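Local coordinates for putative hydrolase (Shewanella frigidimarina, PDB 3LHO), which probably acts as an iron-dependent dioxygenase of the 2-oxoadipate dioxygenase/decarboxylase family, with nickel occupying the metal site in this crystal, at residues Gly70-Glu75 against Leu79-Phe84; Arg45-Ala50 against Ala154-Leu159; Pro174-Glu177 against Asp181-Gln184. All coordinates share one frame; numbering follows the deposited sequence.

Interaction 1 (Gly70-Glu75 against Leu79-Phe84). With SO4 (sulfate ion), chain D.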
loop_
_atom_site.group_PDB
_atom_site.type_symbol
_atom_site.label_atom_id
_atom_site.label_comp_id
_atom_site.label_asym_id
_atom_site.label_seq_id
_atom_site.Cartn_x
_atom_site.Cartn_y
_atom_site.Cartn_z
ATOM N N GLY A 70 -14.612 2.243 7.047
ATOM C CA GLY A 70 -13.812 2.790 8.171
ATOM C C GLY A 70 -13.111 4.083 7.792
ATOM O O GLY A 70 -12.637 4.186 6.675
ATOM N N ASP A 71 -13.106 5.071 8.695
ATOM C CA ASP A 71 -12.467 6.392 8.518
ATOM C C ASP A 71 -11.351 6.524 9.558
ATOM O O ASP A 71 -11.539 6.123 10.695
ATOM C CB ASP A 71 -13.494 7.514 8.728
ATOM C CG ASP A 71 -14.422 7.709 7.534
ATOM O OD1 ASP A 71 -14.299 6.950 6.542
ATOM O OD2 ASP A 71 -15.267 8.622 7.587
ATOM N N TYR A 72 -10.197 7.044 9.152
ATOM C CA TYR A 72 -9.022 7.160 10.026
ATOM C C TYR A 72 -8.343 8.509 9.830
ATOM O O TYR A 72 -8.296 9.036 8.736
ATOM C CB TYR A 72 -7.993 6.081 9.672
ATOM C CG TYR A 72 -8.574 4.690 9.643
ATOM C CD1 TYR A 72 -8.701 3.950 10.807
ATOM C CD2 TYR A 72 -9.026 4.134 8.462
ATOM C CE1 TYR A 72 -9.257 2.661 10.782
ATOM C CE2 TYR A 72 -9.586 2.868 8.418
ATOM C CZ TYR A 72 -9.677 2.125 9.573
ATOM O OH TYR A 72 -10.246 0.882 9.537
ATOM N N LYS A 73 -7.776 9.054 10.896
ATOM C CA LYS A 73 -6.895 10.209 10.793
ATOM C C LYS A 73 -5.555 9.856 11.437
ATOM O O LYS A 73 -5.530 9.322 12.539
ATOM C CB LYS A 73 -7.514 11.403 11.500
ATOM C CG LYS A 73 -6.686 12.727 11.349
ATOM C CD LYS A 73 -7.570 13.957 11.660
ATOM C CE LYS A 73 -7.136 15.230 10.894
ATOM N NZ LYS A 73 -8.334 15.965 10.339
ATOM N N PHE A 74 -4.453 10.131 10.757
ATOM C CA PHE A 74 -3.109 9.965 11.352
ATOM C C PHE A 74 -2.402 11.318 11.496
ATOM O O PHE A 74 -1.915 11.886 10.532
ATOM C CB PHE A 74 -2.326 8.975 10.495
ATOM C CG PHE A 74 -2.986 7.626 10.429
ATOM C CD1 PHE A 74 -2.883 6.740 11.497
ATOM C CD2 PHE A 74 -3.760 7.258 9.337
ATOM C CE1 PHE A 74 -3.529 5.493 11.456
ATOM C CE2 PHE A 74 -4.388 6.008 9.280
ATOM C CZ PHE A 74 -4.275 5.131 10.336
ATOM N N GLU A 75 -2.367 11.842 12.713
ATOM C CA GLU A 75 -1.975 13.242 12.928
ATOM C C GLU A 75 -0.514 13.510 12.645
ATOM O O GLU A 75 -0.182 14.444 11.929
ATOM C CB GLU A 75 -2.284 13.693 14.357
ATOM C CG GLU A 75 -2.629 15.168 14.437
ATOM C CD GLU A 75 -3.925 15.478 13.699
ATOM O OE1 GLU A 75 -4.900 14.708 13.885
ATOM O OE2 GLU A 75 -3.956 16.466 12.922
ATOM N N LEU A 79 -2.132 12.583 7.642
ATOM C CA LEU A 79 -2.864 11.710 6.719
ATOM C C LEU A 79 -4.306 11.534 7.162
ATOM O O LEU A 79 -4.587 11.500 8.372
ATOM C CB LEU A 79 -2.265 10.306 6.729
ATOM C CG LEU A 79 -0.841 10.029 6.238
ATOM C CD1 LEU A 79 -0.519 8.518 6.293
ATOM C CD2 LEU A 79 -0.671 10.570 4.811
ATOM N N ILE A 80 -5.196 11.422 6.180
ATOM C CA ILE A 80 -6.482 10.800 6.467
ATOM C C ILE A 80 -6.608 9.555 5.609
ATOM O O ILE A 80 -5.961 9.390 4.557
ATOM C CB ILE A 80 -7.705 11.734 6.308
ATOM C CG1 ILE A 80 -7.831 12.242 4.868
ATOM C CG2 ILE A 80 -7.625 12.885 7.339
ATOM C CD1 ILE A 80 -9.267 12.681 4.498
ATOM N N ALA A 81 -7.407 8.616 6.086
ATOM C CA ALA A 81 -7.546 7.396 5.288
ATOM C C ALA A 81 -8.912 6.785 5.515
ATOM O O ALA A 81 -9.658 7.137 6.476
ATOM C CB ALA A 81 -6.434 6.382 5.646
ATOM N N LYS A 82 -9.223 5.841 4.649
ATOM C CA LYS A 82 -10.446 5.032 4.777
ATOM C C LYS A 82 -10.077 3.613 4.332
ATOM O O LYS A 82 -9.093 3.428 3.546
ATOM C CB LYS A 82 -11.562 5.545 3.851
ATOM C CG LYS A 82 -12.014 7.028 3.989
ATOM C CD LYS A 82 -12.988 7.469 2.839
ATOM C CE LYS A 82 -14.369 6.895 2.952
ATOM N NZ LYS A 82 -15.129 7.299 4.202
ATOM N N HIS A 83 -10.849 2.638 4.822
ATOM C CA HIS A 83 -10.779 1.301 4.283
ATOM C C HIS A 83 -12.136 0.876 3.758
ATOM O O HIS A 83 -13.177 1.380 4.200
ATOM C CB HIS A 83 -10.126 0.298 5.278
ATOM C CG HIS A 83 -11.090 -0.527 6.062
ATOM N ND1 HIS A 83 -11.502 -0.192 7.341
ATOM C CD2 HIS A 83 -11.687 -1.706 5.763
ATOM C CE1 HIS A 83 -12.345 -1.126 7.772
ATOM N NE2 HIS A 83 -12.468 -2.062 6.832
ATOM N N PHE A 84 -12.067 -0.012 2.744
ATOM C CA PHE A 84 -13.202 -0.536 2.005
ATOM C C PHE A 84 -13.190 -2.064 2.054
ATOM O O PHE A 84 -12.119 -2.685 2.010
ATOM C CB PHE A 84 -13.179 -0.047 0.535
ATOM C CG PHE A 84 -13.104 1.447 0.403
ATOM C CD1 PHE A 84 -11.875 2.106 0.572
ATOM C CD2 PHE A 84 -14.237 2.195 0.165
ATOM C CE1 PHE A 84 -11.794 3.477 0.509
ATOM C CE2 PHE A 84 -14.177 3.595 0.085
ATOM C CZ PHE A 84 -12.937 4.236 0.252
HETATM S S SO4 D . -1.237 9.433 15.106
HETATM O O1 SO4 D . -1.500 8.103 14.565
HETATM O O2 SO4 D . -0.838 9.308 16.504
HETATM O O3 SO4 D . -0.155 10.060 14.348
HETATM O O4 SO4 D . -2.464 10.224 15.022
#
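Asp-71 and Lys-82 form a salt bridge, with Asp-71 OD1 and Lys-82 NZ 2.5 Å apart. The two side chains run side by side on one face of the sheet, and the ammonium meets OD1 through its syn lone pair. Lys-82 gets there by curling: CG lies near that oxygen already, and the chain then bends at chi3 and again at chi4, which brings CE and NZ back to Asp-71 OD1. Asp-68 gives the same NZ a second negative partner. On the other face, Tyr-72 OH and His-83 ND1 are hydrogen-bonded at 2.7 Å, the hydroxyl lying near the plane of the imidazole. The two rings meet rim to rim with their planes 34° apart, and His-83 NE2 is held in turn by Glu-85.

Between these side-chain links runs the backbone of a beta hairpin, the outermost strand 67-74 pairing antiparallel with 79-85 at one border of the mixed sheet. Tyr-72 and Ala-81 are a hydrogen-bonded pair: Tyr-72 N reaches Ala-81 O at 2.7 Å, and Ala-81 N returns a bond to Tyr-72 O. Phe-74 and Leu-79 pair in the same way, the bond from Leu-79 N to Phe-74 O being nearly straight (172°).

Packing follows on the face that carries the aromatic residues. Phe-74 CB rests 4.0 Å from Leu-79 CB, and farther along the ring its edge atom CE2 approaches Ala-81 CB at 4.2 Å. Ala-81 and Leu-79 are backed by strand 93-99. Where strand 67-74 ends, Glu-75 N donates to O4 of a sulfate at 2.8 Å; Gln-76 N binds the same ion, whose O1 lies at the Phe-74 ring edge.

Interaction 2 (Arg45-Ala50 against Ala154-Leu159); sequences RTFNIA and AWVAAL. With SO4 (sulfate ion), chain C.
A few residues beyond the point where Phe-47 meets Val-156, Ala-50 N donates to O2 of a sulfate at 2.8 Å. The ion, probably from the crystallisation liquor, sits at the end of 45-50 and has no part in the helix contact itself, across which no hydrogen bond runs. Arg-45 NE bonds to a bound di(hydroxyethyl)ether and Trp-155 NE1 to Ser-231 O.

What joins strand 39-47 to helix 151-159 is side-chain packing at a steep 100° angle between the short axes. Arg-45 stretches out from CG to NE and crosses Trp-155 at about a right angle, its CD 3.8 Å from Trp-155 CE3 and its NH1 3.6 Å from Trp-155 CB. The guanidinium is tilted 72° against the indole, and with CZ 5.0 Å from the centroid of the five-membered ring any cation-pi attraction is weak. Leu-159 CD1 packs against the indole from the side opposite the guanidinium. Replacing this tryptophan by an alanine removes the indole surface beside Arg-45 CD and NH1 and would probably leave the guanidinium less restrained and Ser-231 O without its indole N-H.

Val-156 forks between two neighbours. Its CG1, anti to the backbone N (chi1 176°), lies 3.6 Å from Phe-47 CE2, while CG2 meets Arg-45 CB at 3.7 Å. The Phe-47 side chain also touches Ile-112 of helix 106-116. With no hydrogen bond across it and mostly carbon atoms in touch, apart from Arg-45 NH1 at the indole, the contact depends on fit more than on directed bonds.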
loop_
_atom_site.group_PDB
_atom_site.type_symbol
_atom_site.label_atom_id
_atom_site.label_comp_id
_atom_site.label_asym_id
_atom_site.label_seq_id
_atom_site.Cartn_x
_atom_site.Cartn_y
_atom_site.Cartn_z
ATOM N N ARG A 45 -1.849 5.201 -1.904
ATOM C CA ARG A 45 -1.515 6.522 -1.354
ATOM C C ARG A 45 -1.837 7.598 -2.368
ATOM O O ARG A 45 -1.743 7.362 -3.544
ATOM C CB ARG A 45 -0.022 6.592 -1.132
ATOM C CG ARG A 45 0.471 5.623 -0.064
ATOM C CD ARG A 45 1.940 5.779 0.116
ATOM N NE ARG A 45 2.372 5.145 1.352
ATOM C CZ ARG A 45 3.589 5.215 1.880
ATOM N NH1 ARG A 45 4.551 5.890 1.279
ATOM N NH2 ARG A 45 3.840 4.601 3.036
ATOM N N THR A 46 -2.139 8.805 -1.917
ATOM C CA THR A 46 -2.316 9.932 -2.850
ATOM C C THR A 46 -2.237 11.221 -2.047
ATOM O O THR A 46 -1.839 11.180 -0.857
ATOM C CB THR A 46 -3.632 9.840 -3.639
ATOM O OG1 THR A 46 -3.619 10.799 -4.722
ATOM C CG2 THR A 46 -4.836 10.067 -2.743
ATOM N N PHE A 47 -2.518 12.350 -2.699
ATOM C CA PHE A 47 -2.618 13.662 -2.019
ATOM C C PHE A 47 -4.043 14.165 -2.006
ATOM O O PHE A 47 -4.835 13.788 -2.860
ATOM C CB PHE A 47 -1.763 14.691 -2.760
ATOM C CG PHE A 47 -0.323 14.300 -2.907
ATOM C CD1 PHE A 47 0.535 14.382 -1.860
ATOM C CD2 PHE A 47 0.167 13.861 -4.122
ATOM C CE1 PHE A 47 1.869 14.037 -1.992
ATOM C CE2 PHE A 47 1.485 13.514 -4.258
ATOM C CZ PHE A 47 2.335 13.592 -3.183
ATOM N N ASN A 48 -4.382 15.064 -1.072
ATOM C CA ASN A 48 -5.729 15.641 -1.030
ATOM C C ASN A 48 -5.952 16.781 -2.080
ATOM O O ASN A 48 -6.463 17.874 -1.788
ATOM C CB ASN A 48 -6.033 16.110 0.397
ATOM C CG ASN A 48 -5.232 17.328 0.758
ATOM O OD1 ASN A 48 -4.173 17.599 0.153
ATOM N ND2 ASN A 48 -5.751 18.110 1.671
ATOM N N ILE A 49 -5.557 16.509 -3.316
ATOM C CA ILE A 49 -5.712 17.436 -4.438
ATOM C C ILE A 49 -6.872 16.792 -5.254
ATOM O O ILE A 49 -6.826 15.578 -5.553
ATOM C CB ILE A 49 -4.399 17.531 -5.262
ATOM C CG1 ILE A 49 -3.303 18.251 -4.446
ATOM C CG2 ILE A 49 -4.626 18.242 -6.605
ATOM C CD1 ILE A 49 -1.933 18.284 -5.033
ATOM N N ALA A 50 -7.908 17.586 -5.553
ATOM C CA ALA A 50 -9.191 17.098 -6.099
ATOM C C ALA A 50 -8.994 16.100 -7.236
ATOM O O ALA A 50 -9.600 15.000 -7.297
ATOM C CB ALA A 50 -10.067 18.319 -6.584
ATOM N N ALA A 154 7.447 11.890 -0.597
ATOM C CA ALA A 154 8.589 11.561 -1.500
ATOM C C ALA A 154 8.384 10.250 -2.272
ATOM O O ALA A 154 8.648 10.148 -3.509
ATOM C CB ALA A 154 9.902 11.507 -0.678
ATOM N N TRP A 155 7.840 9.258 -1.570
ATOM C CA TRP A 155 7.519 7.974 -2.143
ATOM C C TRP A 155 6.537 8.136 -3.279
ATOM O O TRP A 155 6.757 7.607 -4.354
ATOM C CB TRP A 155 6.955 6.995 -1.092
ATOM C CG TRP A 155 6.838 5.592 -1.590
ATOM C CD1 TRP A 155 7.775 4.590 -1.462
ATOM C CD2 TRP A 155 5.720 5.014 -2.297
ATOM N NE1 TRP A 155 7.313 3.439 -2.058
ATOM C CE2 TRP A 155 6.046 3.665 -2.555
ATOM C CE3 TRP A 155 4.447 5.501 -2.687
ATOM C CZ2 TRP A 155 5.170 2.803 -3.233
ATOM C CZ3 TRP A 155 3.579 4.654 -3.342
ATOM C CH2 TRP A 155 3.935 3.305 -3.601
ATOM N N VAL A 156 5.459 8.868 -3.036
ATOM C CA VAL A 156 4.470 9.082 -4.094
ATOM C C VAL A 156 5.098 9.862 -5.245
ATOM O O VAL A 156 4.909 9.497 -6.408
ATOM C CB VAL A 156 3.204 9.801 -3.606
ATOM C CG1 VAL A 156 2.310 10.055 -4.808
ATOM C CG2 VAL A 156 2.466 8.980 -2.589
ATOM N N ALA A 157 5.920 10.878 -4.930
ATOM C CA ALA A 157 6.611 11.638 -5.985
ATOM C C ALA A 157 7.525 10.736 -6.828
ATOM O O ALA A 157 7.577 10.869 -8.091
ATOM C CB ALA A 157 7.400 12.827 -5.373
ATOM N N ALA A 158 8.225 9.800 -6.178
ATOM C CA ALA A 158 9.188 8.914 -6.896
ATOM C C ALA A 158 8.527 7.806 -7.710
ATOM O O ALA A 158 9.011 7.457 -8.804
ATOM C CB ALA A 158 10.246 8.304 -5.932
ATOM N N LEU A 159 7.462 7.216 -7.189
ATOM C CA LEU A 159 6.909 5.973 -7.807
ATOM C C LEU A 159 5.501 6.110 -8.407
ATOM O O LEU A 159 5.089 5.300 -9.252
ATOM C CB LEU A 159 6.963 4.840 -6.770
ATOM C CG LEU A 159 8.410 4.350 -6.511
ATOM C CD1 LEU A 159 8.460 3.529 -5.270
ATOM C CD2 LEU A 159 8.972 3.559 -7.697
HETATM S S SO4 C . -7.610 21.235 -5.629
HETATM O O1 SO4 C . -7.988 20.740 -6.951
HETATM O O2 SO4 C . -7.711 20.179 -4.612
HETATM O O3 SO4 C . -6.249 21.773 -5.712
HETATM O O4 SO4 C . -8.565 22.275 -5.244
#

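Interaction 3 (Pro174-Glu177 against Asp181-Gln184); sequences PEFE and DVNQ
The apolar part of this contact is carried by Phe-176 and Val-182, whose side chains cross at about a right angle. One methyl makes the approach: Val-182 CG2 lies 3.6 Å from Phe-176 CG and 3.7 Å from Phe-176 CB, meeting CB, CG and the near ring atom CD1. That methyl stands anti to the valine carbonyl carbon, which brings it round to the loop, whereas CG1 stands anti to the backbone N (chi1 174°). Leu-173 adds a further apolar neighbour to Val-182.

A second set of contacts is made by the ring with Asp-181. Phe-176 CE1 comes 3.5 Å from Asp-181 O, approached obliquely. Asp-181 CB sits in the plane of the ring, at its edge, 4.0 Å from Phe-176 CD1. The phenyl group thus rests against both the backbone and the side-chain root of the first helical turn.

Polar contact is made through water. Glu-177 N donates to a water at 2.7 Å, and this water also lies near Asp-181 OD2, at a separation too short to be read closely. The same OD2 forms a salt bridge with Arg-178 NE, which probably offsets the charge of Asp-181 and so eases its nearness to Glu-177; the Glu-177 OE1 and Asp-181 OD2 atoms are 6.2 Å apart.

The contact folds the loop after strand 165-169 back onto the start of helix 179-188, which it leads into. Glu-175 OE2 ties this loop to His-33, just past helix 22-32, while on the helix Asn-183 OD1 bonds to Ser-211 OG of strand 208-212, the outermost strand at that border of the mixed sheet.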
loop_
_atom_site.group_PDB
_atom_site.type_symbol
_atom_site.label_atom_id
_atom_site.label_comp_id
_atom_site.label_asym_id
_atom_site.label_seq_id
_atom_site.Cartn_x
_atom_site.Cartn_y
_atom_site.Cartn_z
ATOM N N PRO A 174 -3.438 -21.927 5.343
ATOM C CA PRO A 174 -3.753 -23.217 5.963
ATOM C C PRO A 174 -2.646 -23.883 6.781
ATOM O O PRO A 174 -2.954 -24.660 7.675
ATOM C CB PRO A 174 -4.150 -24.103 4.776
ATOM C CG PRO A 174 -3.723 -23.410 3.560
ATOM C CD PRO A 174 -3.672 -21.939 3.885
ATOM N N GLU A 175 -1.381 -23.584 6.488
ATOM C CA GLU A 175 -0.270 -24.277 7.145
ATOM C C GLU A 175 0.327 -23.550 8.340
ATOM O O GLU A 175 1.271 -24.048 8.950
ATOM C CB GLU A 175 0.851 -24.526 6.147
ATOM C CG GLU A 175 0.495 -25.454 5.026
ATOM C CD GLU A 175 1.437 -25.309 3.841
ATOM O OE1 GLU A 175 2.571 -24.808 4.022
ATOM O OE2 GLU A 175 1.035 -25.682 2.718
ATOM N N PHE A 176 -0.150 -22.357 8.647
ATOM C CA PHE A 176 0.449 -21.559 9.716
ATOM C C PHE A 176 -0.623 -21.084 10.662
ATOM O O PHE A 176 -1.736 -20.737 10.252
ATOM C CB PHE A 176 1.195 -20.347 9.163
ATOM C CG PHE A 176 2.447 -20.680 8.414
ATOM C CD1 PHE A 176 3.656 -20.776 9.077
ATOM C CD2 PHE A 176 2.424 -20.857 7.039
ATOM C CE1 PHE A 176 4.823 -21.083 8.389
ATOM C CE2 PHE A 176 3.591 -21.148 6.343
ATOM C CZ PHE A 176 4.787 -21.271 7.023
ATOM N N GLU A 177 -0.299 -21.053 11.943
ATOM C CA GLU A 177 -1.190 -20.451 12.913
ATOM C C GLU A 177 -0.707 -19.064 13.361
ATOM O O GLU A 177 -1.500 -18.113 13.448
ATOM C CB GLU A 177 -1.274 -21.359 14.125
ATOM C CG GLU A 177 -2.124 -20.788 15.240
ATOM C CD GLU A 177 -2.275 -21.773 16.387
ATOM O OE1 GLU A 177 -1.922 -22.950 16.223
ATOM O OE2 GLU A 177 -2.759 -21.358 17.443
ATOM N N ASP A 181 5.564 -17.963 13.455
ATOM C CA ASP A 181 5.929 -19.121 12.659
ATOM C C ASP A 181 6.094 -18.744 11.203
ATOM O O ASP A 181 6.970 -19.261 10.529
ATOM C CB ASP A 181 4.890 -20.226 12.826
ATOM C CG ASP A 181 4.852 -20.758 14.248
ATOM O OD1 ASP A 181 5.942 -20.984 14.812
ATOM O OD2 ASP A 181 3.754 -20.909 14.806
ATOM N N VAL A 182 5.271 -17.831 10.709
ATOM C CA VAL A 182 5.465 -17.328 9.322
ATOM C C VAL A 182 6.811 -16.616 9.219
ATOM O O VAL A 182 7.578 -16.811 8.270
ATOM C CB VAL A 182 4.339 -16.360 8.918
ATOM C CG1 VAL A 182 4.617 -15.716 7.535
ATOM C CG2 VAL A 182 2.988 -17.111 8.938
ATOM N N ASN A 183 7.090 -15.770 10.202
ATOM C CA ASN A 183 8.350 -15.022 10.238
ATOM C C ASN A 183 9.553 -15.950 10.236
ATOM O O ASN A 183 10.549 -15.684 9.542
ATOM C CB ASN A 183 8.387 -14.072 11.451
ATOM C CG ASN A 183 7.558 -12.812 11.238
ATOM O OD1 ASN A 183 7.023 -12.584 10.141
ATOM N ND2 ASN A 183 7.458 -11.966 12.278
ATOM N N GLN A 184 9.452 -17.057 10.965
ATOM C CA GLN A 184 10.559 -18.006 11.035
ATOM C C GLN A 184 10.775 -18.671 9.670
ATOM O O GLN A 184 11.913 -18.778 9.227
ATOM C CB GLN A 184 10.345 -19.037 12.152
ATOM C CG GLN A 184 11.580 -19.876 12.517
ATOM C CD GLN A 184 12.816 -19.018 12.796
ATOM O OE1 GLN A 184 12.747 -18.007 13.502
ATOM N NE2 GLN A 184 13.939 -19.393 12.199
HETATM O O HOH W 1 2.017 -21.575 13.250
#

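Overall arrangement
From the N terminus, after helices 6-20 and 22-32, the chain enters strand 39-47, whose end opens interaction 2. After helix 54-62 it turns through the hairpin of interaction 1, a short loop closed and nested inside the much longer one that ends when 154-159 packs against 45-50. Both reach the same mixed sheet, with nearest atoms about 6 Å apart: interaction 1 pairs two strands at one border, and interaction 2 ties a more central strand to a helix. Interaction 3 follows in series, a local turn into helix 179-188. Its centre lies about 34 Å from that of interaction 2, on the opposite side of the chain's centre.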